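Local coordinates for protein Sfrice_029225 (Spodoptera frugiperda, PDB 6I50) that probably acts as a secreted cytokine of the tumour necrosis factor family, engaging TNF receptors as a trimer of identical subunits, at residues 6-11 with 44-49; 68-73 with 157-162. One frame throughout, in Å; residues are numbered along the deposited sequence.

Both contacts reach the same antiparallel sheet, and their centres are about 16 Å apart. Strand 144-161 joins them: strand 5-10 of contact 1, against which helix 44-47 packs, pairs with it along one edge, strand 68-80 of contact 2 along the other. Both segments of contact 1 precede those of contact 2 in the sequence. Two probable hydrogen bonds tie them together: Leu157 N to Ala6 O is 3.0 Å. His7 ND1 to Tyr73 OH is 2.7 Å. Each contact also touches the second subunit, so the inner sheet of the TNF jelly roll both joins the two contacts and contributes to the interface between subunits.

Contact 1: residues 6-11 with 44-49; sequences AHFHGN and PWTVAS
The backbone of strand 6-10 comes nearest the short helix 44-47 at Ala6 and Thr46, whose CA atoms are 5.4 Å apart. Just before this helix the chain still pairs with the strand, Tyr41 with His9 and Ala43 with His7; once it coils, a side chain takes over. Thr46 points its hydroxyl at the strand, and OG1 accepts the backbone N-H of His7 at 2.9 Å in a nearly straight bond (163° at the hydrogen). Threonine suits the place because its two branches do different work. With OG1 beside its own backbone N (chi1 -64°), CG2 swings to the other side and rests on Ala6 CB at 3.8 Å, where a small residue lets helix and strand come close. A valine here would keep the methyl packing but would probably leave the buried N-H of His7 without its acceptor.

Trp45 adds a broad apolar surface. Its CG lies between the backbone N and the carbonyl carbon (chi1 75°), which folds the indole back beside Thr46, whose OG1 sits 3.4 Å above the ring plane. The six-membered part reaches the strand, CH2 against Ala6 CA and CZ2 against His7 CB, the latter at 3.7 Å. Trp45 NE1 is spent on Ala126 O of the second subunit, while the imidazole of His7 turns from the helix toward Tyr73 and Phe154. Farther along, the ring of His9 meets Pro44, with His9 CE1 4.2 Å from Pro44 CD. The helix thus packs beside the N-terminal strand of the inner sheet of the TNF jelly roll, placing a tryptophan between two subunits of the trimer.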
loop_
_atom_site.group_PDB
_atom_site.type_symbol
_atom_site.label_atom_id
_atom_site.label_comp_id
_atom_site.label_asym_id
_atom_site.label_seq_id
_atom_site.Cartn_x
_atom_site.Cartn_y
_atom_site.Cartn_z
ATOM N N ALA A 6 -5.637 1.839 -15.018
ATOM C CA ALA A 6 -7.034 2.119 -14.718
ATOM C C ALA A 6 -7.239 2.071 -13.211
ATOM O O ALA A 6 -6.551 1.337 -12.496
ATOM C CB ALA A 6 -7.971 1.125 -15.421
ATOM N N HIS A 7 -8.198 2.867 -12.740
ATOM C CA HIS A 7 -8.595 2.882 -11.340
ATOM C C HIS A 7 -10.110 2.783 -11.281
ATOM O O HIS A 7 -10.803 3.549 -11.953
ATOM C CB HIS A 7 -8.126 4.159 -10.635
ATOM C CG HIS A 7 -8.502 4.220 -9.188
ATOM N ND1 HIS A 7 -7.718 3.676 -8.192
ATOM C CD2 HIS A 7 -9.581 4.753 -8.567
ATOM C CE1 HIS A 7 -8.292 3.886 -7.019
ATOM N NE2 HIS A 7 -9.421 4.540 -7.219
ATOM N N PHE A 8 -10.617 1.824 -10.513
ATOM C CA PHE A 8 -12.051 1.625 -10.338
ATOM C C PHE A 8 -12.366 1.736 -8.856
ATOM O O PHE A 8 -11.675 1.131 -8.029
ATOM C CB PHE A 8 -12.487 0.258 -10.875
ATOM C CG PHE A 8 -11.984 -0.028 -12.255
ATOM C CD1 PHE A 8 -12.671 0.447 -13.360
ATOM C CD2 PHE A 8 -10.808 -0.742 -12.449
ATOM C CE1 PHE A 8 -12.209 0.198 -14.642
ATOM C CE2 PHE A 8 -10.341 -1.001 -13.727
ATOM C CZ PHE A 8 -11.042 -0.519 -14.826
ATOM N N HIS A 9 -13.404 2.493 -8.510
ATOM C CA HIS A 9 -13.693 2.704 -7.100
ATOM C C HIS A 9 -15.159 2.416 -6.804
ATOM O O HIS A 9 -15.993 2.295 -7.707
ATOM C CB HIS A 9 -13.302 4.126 -6.635
ATOM C CG HIS A 9 -13.915 5.236 -7.434
ATOM N ND1 HIS A 9 -13.250 6.418 -7.681
ATOM C CD2 HIS A 9 -15.135 5.363 -8.007
ATOM C CE1 HIS A 9 -14.026 7.219 -8.389
ATOM N NE2 HIS A 9 -15.177 6.605 -8.599
ATOM N N GLY A 10 -15.456 2.270 -5.515
ATOM C CA GLY A 10 -16.808 1.930 -5.110
ATOM C C GLY A 10 -17.769 3.059 -5.434
ATOM O O GLY A 10 -17.486 4.232 -5.190
ATOM N N ASN A 11 -18.928 2.691 -5.983
ATOM C CA ASN A 11 -19.906 3.692 -6.408
ATOM C C ASN A 11 -21.279 3.037 -6.442
ATOM O O ASN A 11 -21.575 2.275 -7.367
ATOM C CB ASN A 11 -19.533 4.266 -7.770
ATOM C CG ASN A 11 -20.313 5.520 -8.112
ATOM O OD1 ASN A 11 -21.363 5.792 -7.531
ATOM N ND2 ASN A 11 -19.799 6.294 -9.060
ATOM N N PRO A 44 -12.970 9.160 -12.824
ATOM C CA PRO A 44 -13.072 10.043 -13.998
ATOM C C PRO A 44 -11.850 10.015 -14.904
ATOM O O PRO A 44 -12.009 10.026 -16.131
ATOM C CB PRO A 44 -13.297 11.421 -13.362
ATOM C CG PRO A 44 -14.040 11.113 -12.106
ATOM C CD PRO A 44 -13.425 9.830 -11.591
ATOM N N TRP A 45 -10.636 9.967 -14.348
ATOM C CA TRP A 45 -9.465 9.968 -15.219
ATOM C C TRP A 45 -9.397 8.695 -16.049
ATOM O O TRP A 45 -8.867 8.710 -17.165
ATOM C CB TRP A 45 -8.177 10.174 -14.409
ATOM C CG TRP A 45 -7.665 9.010 -13.587
ATOM C CD1 TRP A 45 -7.757 8.864 -12.230
ATOM C CD2 TRP A 45 -6.926 7.869 -14.060
ATOM N NE1 TRP A 45 -7.146 7.695 -11.831
ATOM C CE2 TRP A 45 -6.628 7.066 -12.935
ATOM C CE3 TRP A 45 -6.494 7.447 -15.323
ATOM C CZ2 TRP A 45 -5.924 5.863 -13.039
ATOM C CZ3 TRP A 45 -5.801 6.250 -15.426
ATOM C CH2 TRP A 45 -5.522 5.472 -14.289
ATOM N N THR A 46 -9.942 7.597 -15.530
ATOM C CA THR A 46 -9.998 6.358 -16.292
ATOM C C THR A 46 -11.039 6.444 -17.402
ATOM O O THR A 46 -10.769 6.064 -18.545
ATOM C CB THR A 46 -10.287 5.194 -15.342
ATOM O OG1 THR A 46 -9.187 5.064 -14.433
ATOM C CG2 THR A 46 -10.472 3.903 -16.109
ATOM N N VAL A 47 -12.229 6.965 -17.090
ATOM C CA VAL A 47 -13.254 7.171 -18.118
ATOM C C VAL A 47 -12.712 8.022 -19.259
ATOM O O VAL A 47 -12.964 7.744 -20.440
ATOM C CB VAL A 47 -14.510 7.812 -17.497
ATOM C CG1 VAL A 47 -15.475 8.293 -18.590
ATOM C CG2 VAL A 47 -15.208 6.834 -16.560
ATOM N N ALA A 48 -11.963 9.072 -18.926
ATOM C CA ALA A 48 -11.467 10.042 -19.894
ATOM C C ALA A 48 -10.138 9.652 -20.532
ATOM O O ALA A 48 -9.661 10.370 -21.417
ATOM C CB ALA A 48 -11.317 11.410 -19.226
ATOM N N SER A 49 -9.537 8.544 -20.124
ATOM C CA SER A 49 -8.194 8.218 -20.589
ATOM C C SER A 49 -8.190 7.938 -22.090
ATOM O O SER A 49 -8.995 7.129 -22.570
ATOM C CB SER A 49 -7.651 7.005 -19.838
ATOM O OG SER A 49 -6.424 6.592 -20.410
#

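Contact 2: residues 68-73 with 157-162; sequences GVYLVY and LVKLAD
A classic beta bulge marks this antiparallel pair of strands in the inner sheet of the TNF jelly roll, where Leu160 and Ala161 together face the single residue Val69. Val69 O receives Leu160 N at 2.8 Å and more weakly Ala161 N at 3.3 Å; Val69 N in turn gives to Ala161 O. The extra residue fits because Leu160 turns to a nearly helical backbone (psi -34°). Beyond it the pairing is regular, with Leu71 and Val158 exchanging two bonds of 2.9 Å, N to O each way.

The bulge also swings Leu160 over the neighbouring strand. Its CG lies beside its backbone N (chi1 -56°), which sets CD1 4.0 Å from Leu71 CB. Leu71 packs on its counterparts in both other subunits, and Leu160 on Phe3 of the third, so branched aliphatic residues suit this side, which faces the trimer interior. At the strand start Gly68 CA lies 3.3 Å from Ala161 O, where a CB would probably run into that oxygen and, as modelled, Lys159 CE.

The other side carries Tyr70, Val72, Leu157 and Lys159. Val72 and Leu157 run side by side in the same direction, and Leu157 CD2 comes within 3.9 Å of Tyr70 CD2. Tyr70 uses both its flat ring and its hydroxyl: the ring lies across the Lys159 backbone, and OH bonds to His66 O. A lysine suits the opposing position because its methylene chain can pass over an aromatic face while its amino group leads away toward the carboxylate of Asp162. Lys159 CB makes the CH-pi contact, 3.9 Å from the centroid of the Tyr70 ring and 21° off the ring normal.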
loop_
_atom_site.group_PDB
_atom_site.type_symbol
_atom_site.label_atom_id
_atom_site.label_comp_id
_atom_site.label_asym_id
_atom_site.label_seq_id
_atom_site.Cartn_x
_atom_site.Cartn_y
_atom_site.Cartn_z
ATOM N N GLY A 68 1.855 -8.068 -19.154
ATOM C CA GLY A 68 3.004 -7.398 -18.578
ATOM C C GLY A 68 3.009 -7.523 -17.072
ATOM O O GLY A 68 2.185 -8.221 -16.473
ATOM N N VAL A 69 3.977 -6.842 -16.467
ATOM C CA VAL A 69 4.046 -6.736 -15.013
ATOM C C VAL A 69 3.337 -5.454 -14.613
ATOM O O VAL A 69 3.684 -4.369 -15.096
ATOM C CB VAL A 69 5.496 -6.754 -14.509
ATOM C CG1 VAL A 69 5.542 -6.518 -13.003
ATOM C CG2 VAL A 69 6.145 -8.079 -14.851
ATOM N N TYR A 70 2.329 -5.588 -13.754
ATOM C CA TYR A 70 1.499 -4.484 -13.295
ATOM C C TYR A 70 1.677 -4.286 -11.800
ATOM O O TYR A 70 1.789 -5.253 -11.048
ATOM C CB TYR A 70 0.003 -4.750 -13.512
ATOM C CG TYR A 70 -0.498 -4.718 -14.929
ATOM C CD1 TYR A 70 -0.174 -5.728 -15.827
ATOM C CD2 TYR A 70 -1.330 -3.700 -15.357
ATOM C CE1 TYR A 70 -0.655 -5.718 -17.115
ATOM C CE2 TYR A 70 -1.818 -3.675 -16.641
ATOM C CZ TYR A 70 -1.477 -4.679 -17.521
ATOM O OH TYR A 70 -1.971 -4.641 -18.801
ATOM N N LEU A 71 1.632 -3.030 -11.368
ATOM C CA LEU A 71 1.355 -2.739 -9.972
ATOM C C LEU A 71 -0.155 -2.808 -9.789
ATOM O O LEU A 71 -0.893 -2.068 -10.443
ATOM C CB LEU A 71 1.891 -1.364 -9.580
ATOM C CG LEU A 71 1.542 -0.875 -8.165
ATOM C CD1 LEU A 71 2.294 -1.690 -7.114
ATOM C CD2 LEU A 71 1.863 0.609 -8.024
ATOM N N VAL A 72 -0.617 -3.721 -8.943
ATOM C CA VAL A 72 -2.040 -3.921 -8.687
ATOM C C VAL A 72 -2.285 -3.586 -7.223
ATOM O O VAL A 72 -1.525 -4.025 -6.356
ATOM C CB VAL A 72 -2.475 -5.368 -8.992
ATOM C CG1 VAL A 72 -3.963 -5.550 -8.722
ATOM C CG2 VAL A 72 -2.142 -5.735 -10.439
ATOM N N TYR A 73 -3.328 -2.810 -6.943
ATOM C CA TYR A 73 -3.638 -2.472 -5.559
ATOM C C TYR A 73 -5.142 -2.580 -5.338
ATOM O O TYR A 73 -5.942 -2.343 -6.250
ATOM C CB TYR A 73 -3.122 -1.069 -5.185
ATOM C CG TYR A 73 -3.655 0.039 -6.064
ATOM C CD1 TYR A 73 -4.890 0.630 -5.793
ATOM C CD2 TYR A 73 -2.930 0.494 -7.163
ATOM C CE1 TYR A 73 -5.395 1.632 -6.606
ATOM C CE2 TYR A 73 -3.425 1.508 -7.978
ATOM C CZ TYR A 73 -4.657 2.070 -7.691
ATOM O OH TYR A 73 -5.150 3.066 -8.497
ATOM N N LEU A 157 -4.758 -0.652 -11.259
ATOM C CA LEU A 157 -3.572 -1.311 -11.774
ATOM C C LEU A 157 -2.891 -0.409 -12.785
ATOM O O LEU A 157 -3.544 0.336 -13.523
ATOM C CB LEU A 157 -3.862 -2.675 -12.424
ATOM C CG LEU A 157 -5.205 -3.231 -12.911
ATOM C CD1 LEU A 157 -6.123 -2.205 -13.547
ATOM C CD2 LEU A 157 -4.924 -4.363 -13.892
ATOM N N VAL A 158 -1.564 -0.511 -12.814
ATOM C CA VAL A 158 -0.712 0.284 -13.683
ATOM C C VAL A 158 0.303 -0.663 -14.299
ATOM O O VAL A 158 1.074 -1.302 -13.575
ATOM C CB VAL A 158 0.005 1.413 -12.918
ATOM C CG1 VAL A 158 0.883 2.221 -13.871
ATOM C CG2 VAL A 158 -0.989 2.315 -12.186
ATOM N N LYS A 159 0.330 -0.741 -15.625
ATOM C CA LYS A 159 1.358 -1.554 -16.259
ATOM C C LYS A 159 2.719 -0.886 -16.100
ATOM O O LYS A 159 2.884 0.299 -16.410
ATOM C CB LYS A 159 1.047 -1.782 -17.733
ATOM C CG LYS A 159 1.994 -2.783 -18.377
ATOM C CD LYS A 159 1.707 -2.956 -19.850
ATOM C CE LYS A 159 2.804 -3.771 -20.503
ATOM N NZ LYS A 159 3.265 -3.142 -21.761
ATOM N N LEU A 160 3.693 -1.659 -15.617
ATOM C CA LEU A 160 5.042 -1.173 -15.353
ATOM C C LEU A 160 6.046 -1.570 -16.418
ATOM O O LEU A 160 6.985 -0.808 -16.680
ATOM C CB LEU A 160 5.545 -1.700 -14.006
ATOM C CG LEU A 160 4.683 -1.385 -12.790
ATOM C CD1 LEU A 160 5.341 -1.991 -11.553
ATOM C CD2 LEU A 160 4.513 0.110 -12.643
ATOM N N ALA A 161 5.885 -2.745 -17.021
ATOM C CA ALA A 161 6.856 -3.230 -17.991
ATOM C C ALA A 161 6.246 -4.330 -18.842
ATOM O O ALA A 161 5.344 -5.052 -18.402
ATOM C CB ALA A 161 8.115 -3.765 -17.301
ATOM N N ASP A 162 6.765 -4.463 -20.059
ATOM C CA ASP A 162 6.476 -5.637 -20.867
ATOM C C ASP A 162 7.094 -6.872 -20.228
ATOM O O ASP A 162 8.083 -6.788 -19.496
ATOM C CB ASP A 162 7.031 -5.475 -22.284
ATOM C CG ASP A 162 6.334 -4.385 -23.070
ATOM O OD1 ASP A 162 5.137 -4.137 -22.821
ATOM O OD2 ASP A 162 6.988 -3.780 -23.946
#